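Local atomic coordinates of monalysin (PDB entry 4MKO), a protein that forms beta-barrel pores in host cell membranes as a secreted toxin, contributing to intestinal damage and death of Drosophila infected by Pseudomonas entomophila. Residues E109-S121 with Y177-I189. Numbering follows the deposited sequence. Where two conformers were deposited one is given.
With ACT (acetate ion), chain J.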
ATOM      1  N   GLU A 109       2.525   6.829  12.343  1.00  7.79           N
ATOM      2  CA  GLU A 109       3.576   6.041  13.027  1.00  7.89           C
ATOM      3  C   GLU A 109       4.120   4.915  12.137  1.00 10.17           C
ATOM      4  O   GLU A 109       4.430   3.813  12.599  1.00  9.94           O
ATOM      5  CB  GLU A 109       3.084   5.527  14.402  1.00  9.21           C
ATOM      6  CG  GLU A 109       2.752   6.644  15.381  1.00 16.69           C
ATOM      7  CD  GLU A 109       1.854   6.250  16.539  1.00 48.95           C
ATOM      8  OE1 GLU A 109       2.092   5.184  17.149  1.00 35.25           O
ATOM      9  OE2 GLU A 109       0.921   7.024  16.853  1.00 54.44           O
ATOM     10  N   ILE A 110       4.220   5.210  10.841  1.00  6.81           N
ATOM     11  CA  ILE A 110       4.763   4.303   9.841  1.00  6.92           C
ATOM     12  C   ILE A 110       5.974   4.971   9.228  1.00 10.44           C
ATOM     13  O   ILE A 110       5.960   6.173   9.000  1.00 10.82           O
ATOM     14  CB  ILE A 110       3.687   3.962   8.772  1.00 10.40           C
ATOM     15  CG1 ILE A 110       2.578   3.085   9.379  1.00 11.79           C
ATOM     16  CG2 ILE A 110       4.299   3.327   7.491  1.00 11.70           C
ATOM     17  CD1 ILE A 110       1.287   3.086   8.568  1.00 16.51           C
ATOM     18  N   SER A 111       7.018   4.188   8.963  1.00  6.97           N
ATOM     19  CA  SER A 111       8.223   4.662   8.286  1.00  7.88           C
ATOM     20  C   SER A 111       8.457   3.724   7.106  1.00 11.08           C
ATOM     21  O   SER A 111       8.397   2.505   7.283  1.00 10.77           O
ATOM     22  CB  SER A 111       9.426   4.642   9.235  1.00 10.72           C
ATOM     23  OG  SER A 111      10.607   4.957   8.515  1.00 20.65           O
ATOM     24  N   THR A 112       8.736   4.272   5.898  1.00  7.98           N
ATOM     25  CA  THR A 112       8.985   3.430   4.734  1.00  7.76           C
ATOM     26  C   THR A 112      10.333   2.727   4.811  1.00 10.93           C
ATOM     27  O   THR A 112      10.473   1.642   4.269  1.00 11.09           O
ATOM     28  CB  THR A 112       8.929   4.234   3.417  1.00 12.62           C
ATOM     29  OG1 THR A 112      10.055   5.115   3.390  1.00 10.26           O
ATOM     30  CG2 THR A 112       7.631   5.043   3.264  1.00  7.66           C
ATOM     31  N   GLY A 113      11.317   3.361   5.447  1.00  9.24           N
ATOM     32  CA  GLY A 113      12.665   2.807   5.521  1.00  9.84           C
ATOM     33  C   GLY A 113      13.495   3.189   4.313  1.00 14.21           C
ATOM     34  O   GLY A 113      14.659   2.791   4.202  1.00 13.68           O
ATOM     35  N   PHE A 114      12.907   4.002   3.411  1.00 10.30           N
ATOM     36  CA  PHE A 114      13.577   4.510   2.213  1.00  9.55           C
ATOM     37  C   PHE A 114      13.788   6.021   2.341  1.00 14.64           C
ATOM     38  O   PHE A 114      13.221   6.644   3.250  1.00 13.96           O
ATOM     39  CB  PHE A 114      12.790   4.137   0.933  1.00 10.65           C
ATOM     40  CG  PHE A 114      12.616   2.651   0.737  1.00 10.94           C
ATOM     41  CD1 PHE A 114      13.720   1.813   0.589  1.00 11.59           C
ATOM     42  CD2 PHE A 114      11.344   2.082   0.698  1.00 11.08           C
ATOM     43  CE1 PHE A 114      13.556   0.434   0.416  1.00 12.95           C
ATOM     44  CE2 PHE A 114      11.182   0.713   0.479  1.00 13.49           C
ATOM     45  CZ  PHE A 114      12.286  -0.104   0.323  1.00 12.90           C
ATOM     46  N   THR A 115      14.636   6.616   1.470  1.00 12.53           N
ATOM     47  CA  THR A 115      14.912   8.047   1.580  1.00 12.42           C
ATOM     48  C   THR A 115      13.690   8.890   1.191  1.00 16.58           C
ATOM     49  O   THR A 115      12.727   8.383   0.581  1.00 14.56           O
ATOM     50  CB  THR A 115      16.170   8.470   0.795  1.00 20.66           C
ATOM     51  OG1 THR A 115      15.877   8.461  -0.600  1.00 17.30           O
ATOM     52  CG2 THR A 115      17.402   7.618   1.119  1.00 20.88           C
ATOM     53  N   ARG A 116      13.747  10.176   1.545  1.00 14.14           N
ATOM     54  CA  ARG A 116      12.691  11.142   1.261  1.00 14.11           C
ATOM     55  C   ARG A 116      12.378  11.208  -0.241  1.00 18.16           C
ATOM     56  O   ARG A 116      11.212  11.227  -0.614  1.00 17.73           O
ATOM     57  CB  ARG A 116      13.084  12.516   1.811  1.00 15.64           C
ATOM     58  CG  ARG A 116      11.961  13.539   1.720  1.00 23.93           C
ATOM     59  CD  ARG A 116      12.252  14.822   2.471  1.00 31.36           C
ATOM     60  NE  ARG A 116      11.247  15.844   2.164  1.00 29.95           N
ATOM     61  CZ  ARG A 116      10.081  15.975   2.792  1.00 37.01           C
ATOM     62  NH1 ARG A 116       9.756  15.151   3.783  1.00 21.63           N
ATOM     63  NH2 ARG A 116       9.230  16.930   2.433  1.00 19.45           N
ATOM     64  N   SER A 117      13.402  11.188  -1.098  1.00 14.68           N
ATOM     65  CA  SER A 117      13.194  11.259  -2.545  1.00 15.00           C
ATOM     66  C   SER A 117      12.748   9.928  -3.189  1.00 18.53           C
ATOM     67  O   SER A 117      12.264   9.933  -4.317  1.00 20.28           O
ATOM     68  CB  SER A 117      14.450  11.792  -3.234  1.00 18.93           C
ATOM     69  OG  SER A 117      15.500  10.841  -3.160  1.00 26.79           O
ATOM     70  N   GLU A 118      12.921   8.801  -2.475  1.00 13.78           N
ATOM     71  CA  GLU A 118      12.633   7.447  -2.937  1.00 12.43           C
ATOM     72  C   GLU A 118      11.230   6.929  -2.578  1.00 14.18           C
ATOM     73  O   GLU A 118      10.641   6.219  -3.379  1.00 12.36           O
ATOM     74  CB  GLU A 118      13.624   6.470  -2.290  1.00 13.48           C
ATOM     75  CG  GLU A 118      15.024   6.431  -2.880  1.00 20.39           C
ATOM     76  CD  GLU A 118      15.999   5.578  -2.080  1.00 33.55           C
ATOM     77  OE1 GLU A 118      15.662   5.147  -0.950  1.00 17.66           O
ATOM     78  OE2 GLU A 118      17.116   5.341  -2.593  1.00 23.72           O
ATOM     79  N   SER A 119      10.766   7.192  -1.349  1.00 12.20           N
ATOM     80  CA  SER A 119       9.547   6.630  -0.762  1.00 10.86           C
ATOM     81  C   SER A 119       8.287   6.680  -1.641  1.00 13.47           C
ATOM     82  O   SER A 119       7.547   5.683  -1.692  1.00 11.15           O
ATOM     83  CB  SER A 119       9.265   7.282   0.587  1.00 14.02           C
ATOM     84  OG  SER A 119      10.310   7.003   1.506  1.00 14.38           O
ATOM     85  N   TRP A 120       8.060   7.831  -2.336  1.00 10.38           N
ATOM     86  CA  TRP A 120       6.851   8.064  -3.140  1.00 10.37           C
ATOM     87  C   TRP A 120       7.156   8.283  -4.622  1.00 15.62           C
ATOM     88  O   TRP A 120       6.309   8.762  -5.385  1.00 15.72           O
ATOM     89  CB  TRP A 120       6.071   9.242  -2.550  1.00  9.10           C
ATOM     90  CG  TRP A 120       5.522   8.976  -1.175  1.00  9.53           C
ATOM     91  CD1 TRP A 120       6.153   9.180   0.018  1.00 12.20           C
ATOM     92  CD2 TRP A 120       4.230   8.434  -0.862  1.00  8.92           C
ATOM     93  NE1 TRP A 120       5.321   8.828   1.064  1.00 11.18           N
ATOM     94  CE2 TRP A 120       4.137   8.355   0.550  1.00 12.13           C
ATOM     95  CE3 TRP A 120       3.119   8.050  -1.641  1.00  9.98           C
ATOM     96  CZ2 TRP A 120       2.966   7.950   1.203  1.00 11.06           C
ATOM     97  CZ3 TRP A 120       1.965   7.629  -0.993  1.00 10.87           C
ATOM     98  CH2 TRP A 120       1.899   7.575   0.415  1.00 11.22           C
ATOM     99  N   SER A 121       8.365   7.906  -5.033  1.00 12.91           N
ATOM    100  CA  SER A 121       8.812   8.060  -6.409  1.00 13.39           C
ATOM    101  C   SER A 121       8.394   6.854  -7.251  1.00 17.20           C
ATOM    102  O   SER A 121       7.577   6.020  -6.821  1.00 16.30           O
ATOM    103  CB  SER A 121      10.333   8.257  -6.438  1.00 17.07           C
ATOM    104  OG  SER A 121      10.772   8.713  -7.708  1.00 23.86           O
ATOM    105  N   TYR A 177     -11.918   8.890  -6.337  1.00  4.94           N
ATOM    106  CA  TYR A 177     -11.455   8.013  -5.273  1.00  5.05           C
ATOM    107  C   TYR A 177     -10.700   6.870  -5.895  1.00  7.42           C
ATOM    108  O   TYR A 177     -11.198   6.239  -6.822  1.00  5.80           O
ATOM    109  CB  TYR A 177     -12.638   7.443  -4.465  1.00  5.64           C
ATOM    110  CG  TYR A 177     -13.300   8.453  -3.558  1.00  6.03           C
ATOM    111  CD1 TYR A 177     -14.178   9.407  -4.067  1.00  6.54           C
ATOM    112  CD2 TYR A 177     -13.058   8.449  -2.186  1.00  6.33           C
ATOM    113  CE1 TYR A 177     -14.777  10.354  -3.235  1.00  5.83           C
ATOM    114  CE2 TYR A 177     -13.673   9.373  -1.340  1.00  7.18           C
ATOM    115  CZ  TYR A 177     -14.529  10.325  -1.872  1.00 10.82           C
ATOM    116  OH  TYR A 177     -15.156  11.213  -1.043  1.00 10.55           O
ATOM    117  N   TYR A 178      -9.499   6.601  -5.394  1.00  4.85           N
ATOM    118  CA  TYR A 178      -8.684   5.507  -5.911  1.00  4.68           C
ATOM    119  C   TYR A 178      -7.686   5.071  -4.829  1.00  7.63           C
ATOM    120  O   TYR A 178      -7.536   5.765  -3.812  1.00  7.17           O
ATOM    121  CB  TYR A 178      -7.944   5.938  -7.219  1.00  5.07           C
ATOM    122  CG  TYR A 178      -6.876   6.979  -6.952  1.00  5.74           C
ATOM    123  CD1 TYR A 178      -7.208   8.328  -6.808  1.00  6.72           C
ATOM    124  CD2 TYR A 178      -5.546   6.606  -6.747  1.00  6.70           C
ATOM    125  CE1 TYR A 178      -6.235   9.286  -6.526  1.00  5.01           C
ATOM    126  CE2 TYR A 178      -4.571   7.553  -6.431  1.00  7.59           C
ATOM    127  CZ  TYR A 178      -4.917   8.894  -6.342  1.00  9.33           C
ATOM    128  OH  TYR A 178      -3.970   9.825  -5.975  1.00  8.39           O
ATOM    129  N   LEU A 179      -7.000   3.937  -5.053  1.00  4.94           N
ATOM    130  CA  LEU A 179      -5.954   3.497  -4.133  1.00  4.55           C
ATOM    131  C   LEU A 179      -4.603   3.562  -4.825  1.00  7.18           C
ATOM    132  O   LEU A 179      -4.518   3.349  -6.029  1.00  5.87           O
ATOM    133  CB  LEU A 179      -6.163   2.039  -3.659  1.00  4.51           C
ATOM    134  CG  LEU A 179      -7.527   1.640  -3.081  1.00  6.71           C
ATOM    135  CD1 LEU A 179      -7.492   0.163  -2.626  1.00  6.24           C
ATOM    136  CD2 LEU A 179      -7.923   2.530  -1.898  1.00  6.08           C
ATOM    137  N   SER A 180      -3.533   3.765  -4.036  1.00  6.36           N
ATOM    138  CA  SER A 180      -2.168   3.667  -4.528  1.00  6.70           C
ATOM    139  C   SER A 180      -1.399   2.784  -3.572  1.00  8.95           C
ATOM    140  O   SER A 180      -1.865   2.512  -2.461  1.00  7.48           O
ATOM    141  CB  SER A 180      -1.499   5.029  -4.651  1.00  8.43           C
ATOM    142  OG  SER A 180      -1.044   5.521  -3.408  1.00 13.52           O
ATOM    143  N   ALA A 181      -0.208   2.371  -3.980  1.00  8.52           N
ATOM    144  CA  ALA A 181       0.590   1.483  -3.139  1.00  7.38           C
ATOM    145  C   ALA A 181       2.078   1.748  -3.331  1.00  9.93           C
ATOM    146  O   ALA A 181       2.527   2.008  -4.447  1.00  9.06           O
ATOM    147  CB  ALA A 181       0.264   0.038  -3.465  1.00  8.26           C
ATOM    148  N   ILE A 182       2.818   1.715  -2.226  1.00  5.99           N
ATOM    149  CA  ILE A 182       4.272   1.890  -2.177  1.00  6.23           C
ATOM    150  C   ILE A 182       4.813   0.725  -1.346  1.00  9.25           C
ATOM    151  O   ILE A 182       4.046   0.066  -0.630  1.00  8.25           O
ATOM    152  CB  ILE A 182       4.697   3.282  -1.590  1.00  8.87           C
ATOM    153  CG1 ILE A 182       4.408   3.401  -0.057  1.00  7.87           C
ATOM    154  CG2 ILE A 182       4.073   4.466  -2.387  1.00  9.44           C
ATOM    155  CD1 ILE A 182       4.926   4.654   0.652  1.00  7.68           C
ATOM    156  N   THR A 183       6.121   0.478  -1.410  1.00  5.58           N
ATOM    157  CA  THR A 183       6.695  -0.572  -0.568  1.00  4.83           C
ATOM    158  C   THR A 183       7.351   0.016   0.660  1.00  8.47           C
ATOM    159  O   THR A 183       7.701   1.203   0.694  1.00  8.02           O
ATOM    160  CB  THR A 183       7.768  -1.365  -1.323  1.00  7.85           C
ATOM    161  OG1 THR A 183       8.603  -0.442  -2.028  1.00  9.65           O
ATOM    162  CG2 THR A 183       7.190  -2.427  -2.253  1.00  6.95           C
ATOM    163  N   GLN A 184       7.555  -0.849   1.656  1.00  5.15           N
ATOM    164  CA  GLN A 184       8.299  -0.564   2.888  1.00  4.39           C
ATOM    165  C   GLN A 184       9.575  -1.414   2.807  1.00  7.49           C
ATOM    166  O   GLN A 184       9.556  -2.482   2.194  1.00  7.98           O
ATOM    167  CB  GLN A 184       7.474  -0.985   4.119  1.00  6.09           C
ATOM    168  CG  GLN A 184       8.053  -0.520   5.448  1.00 14.87           C
ATOM    169  CD  GLN A 184       7.148  -0.856   6.599  1.00 19.83           C
ATOM    170  OE1 GLN A 184       6.626  -1.972   6.718  1.00 14.85           O
ATOM    171  NE2 GLN A 184       6.977   0.087   7.493  1.00 13.25           N
ATOM    172  N   ARG A 185      10.661  -0.966   3.453  1.00  5.60           N
ATOM    173  CA  ARG A 185      11.933  -1.703   3.499  1.00  5.79           C
ATOM    174  C   ARG A 185      11.811  -2.840   4.537  1.00  9.61           C
ATOM    175  O   ARG A 185      12.497  -2.853   5.565  1.00 11.00           O
ATOM    176  CB  ARG A 185      13.099  -0.753   3.809  1.00  7.88           C
ATOM    177  CG  ARG A 185      14.450  -1.410   3.504  1.00 17.51           C
ATOM    178  CD  ARG A 185      15.596  -0.425   3.382  1.00 25.59           C
ATOM    179  NE  ARG A 185      15.774   0.387   4.580  1.00 28.22           N
ATOM    180  CZ  ARG A 185      16.596   0.093   5.577  1.00 46.20           C
ATOM    181  NH1 ARG A 185      17.308  -1.027   5.551  1.00 34.98           N
ATOM    182  NH2 ARG A 185      16.700   0.910   6.620  1.00 32.10           N
ATOM    183  N   LYS A 186      10.904  -3.788   4.242  1.00  6.36           N
ATOM    184  CA  LYS A 186      10.595  -4.920   5.100  0.83  5.85           C
ATOM    185  C   LYS A 186      10.213  -6.112   4.234  1.00  9.42           C
ATOM    186  O   LYS A 186       9.389  -5.984   3.318  1.00  8.22           O
ATOM    187  CB  LYS A 186       9.440  -4.519   6.019  0.83  7.17           C
ATOM    188  CG  LYS A 186       9.240  -5.389   7.225  0.83  8.06           C
ATOM    189  CD  LYS A 186       8.299  -4.737   8.232  0.83  9.81           C
ATOM    190  CE  LYS A 186       8.935  -3.596   8.996  0.83 14.76           C
ATOM    191  NZ  LYS A 186       8.033  -3.091  10.061  0.83 16.64           N
ATOM    192  N   ARG A 187      10.828  -7.252   4.508  1.00  7.09           N
ATOM    193  CA  ARG A 187      10.551  -8.478   3.776  1.00  6.35           C
ATOM    194  C   ARG A 187      10.410  -9.632   4.765  1.00  9.52           C
ATOM    195  O   ARG A 187      11.060  -9.638   5.809  1.00  8.97           O
ATOM    196  CB  ARG A 187      11.638  -8.755   2.714  1.00  5.63           C
ATOM    197  CG  ARG A 187      13.012  -9.144   3.280  1.00  7.93           C
ATOM    198  CD  ARG A 187      13.184 -10.645   3.437  1.00  7.58           C
ATOM    199  NE  ARG A 187      14.464 -10.973   4.074  1.00  9.08           N
ATOM    200  CZ  ARG A 187      14.679 -11.055   5.385  1.00 14.69           C
ATOM    201  NH1 ARG A 187      13.700 -10.795   6.246  1.00  9.58           N
ATOM    202  NH2 ARG A 187      15.884 -11.375   5.847  1.00 10.95           N
ATOM    203  N   VAL A 188       9.595 -10.614   4.401  1.00  6.54           N
ATOM    204  CA  VAL A 188       9.296 -11.779   5.218  1.00  6.67           C
ATOM    205  C   VAL A 188       9.740 -13.009   4.449  1.00  9.74           C
ATOM    206  O   VAL A 188       9.481 -13.096   3.254  1.00  8.18           O
ATOM    207  CB  VAL A 188       7.763 -11.834   5.510  1.00 10.54           C
ATOM    208  CG1 VAL A 188       7.373 -13.076   6.319  1.00 10.95           C
ATOM    209  CG2 VAL A 188       7.285 -10.560   6.222  1.00 10.23           C
ATOM    210  N   ILE A 189      10.338 -13.981   5.148  1.00  7.84           N
ATOM    211  CA  ILE A 189      10.701 -15.284   4.572  1.00  7.39           C
ATOM    212  C   ILE A 189      10.001 -16.336   5.414  1.00 11.49           C
ATOM    213  O   ILE A 189      10.174 -16.351   6.629  1.00 10.33           O
ATOM    214  CB  ILE A 189      12.242 -15.537   4.472  1.00 10.35           C
ATOM    215  CG1 ILE A 189      12.976 -14.399   3.713  1.00 10.09           C
ATOM    216  CG2 ILE A 189      12.492 -16.890   3.783  1.00 11.48           C
ATOM    217  CD1 ILE A 189      14.509 -14.523   3.736  1.00 15.77           C
TER
HETATM  218  C   ACT J1006      10.053  -0.021  11.351  1.00 36.03           C
HETATM  219  O   ACT J1006       9.094  -0.778  11.111  1.00 24.83           O
HETATM  220  OXT ACT J1006       9.988   1.240  11.410  1.00 38.89           O
HETATM  221  CH3 ACT J1006      11.409  -0.691  11.602  1.00 34.61           C
HETATM  222  O   HOH W   1       8.625   3.242  -0.965  1.00  8.85           O
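Phe114 takes Arg185 CB over one face of its ring, 3.9 Å from the ring centroid and 25° off the normal, which meets the criteria for a CH-pi contact; the backbone carbonyl of Thr183 lies at the ring edge. The Trp120 indole is used in the same way: Ile182 CD1 stands over one face of the six-membered ring, while Ser180 OG, hydrogen-bonded to His149 NE2, lies near the plane at the edge. Ile182 reaches that face because its CG1 sits between the backbone N and carbonyl carbon (chi1 70°), and its CD1 also meets Thr112 CG2 at 3.8 Å. The indole NE1 donates a hydrogen bond to Asp102, outside the two segments.

Three successive carbonyls of residues 111-113 accept hydrogen bonds from 184-185. The extended side chain of Gln184 sends NE2 to Ser111 O at 2.8 Å and almost straight (172°), with the acceptor in its amide plane; the same NE2 also donates to Asp13 OD1. Arg185 N meets Thr112 O at 2.7 Å. The bend at chi3 of Arg185 brings NE to Gly113 O, also 2.7 Å, at the edge of the guanidinium. A water bridges Ser119 O and Thr183 O.

An inverse gamma turn centred on Arg185 marks the place where the chain leaves one sheet direction for another. The loop leading from helix 103-107 to strand 124-133, part of the inferred pore-forming region, thus packs along the end of 177-184 and the corner at Arg185, within the long strand 173-191 of the aerolysin-like fold.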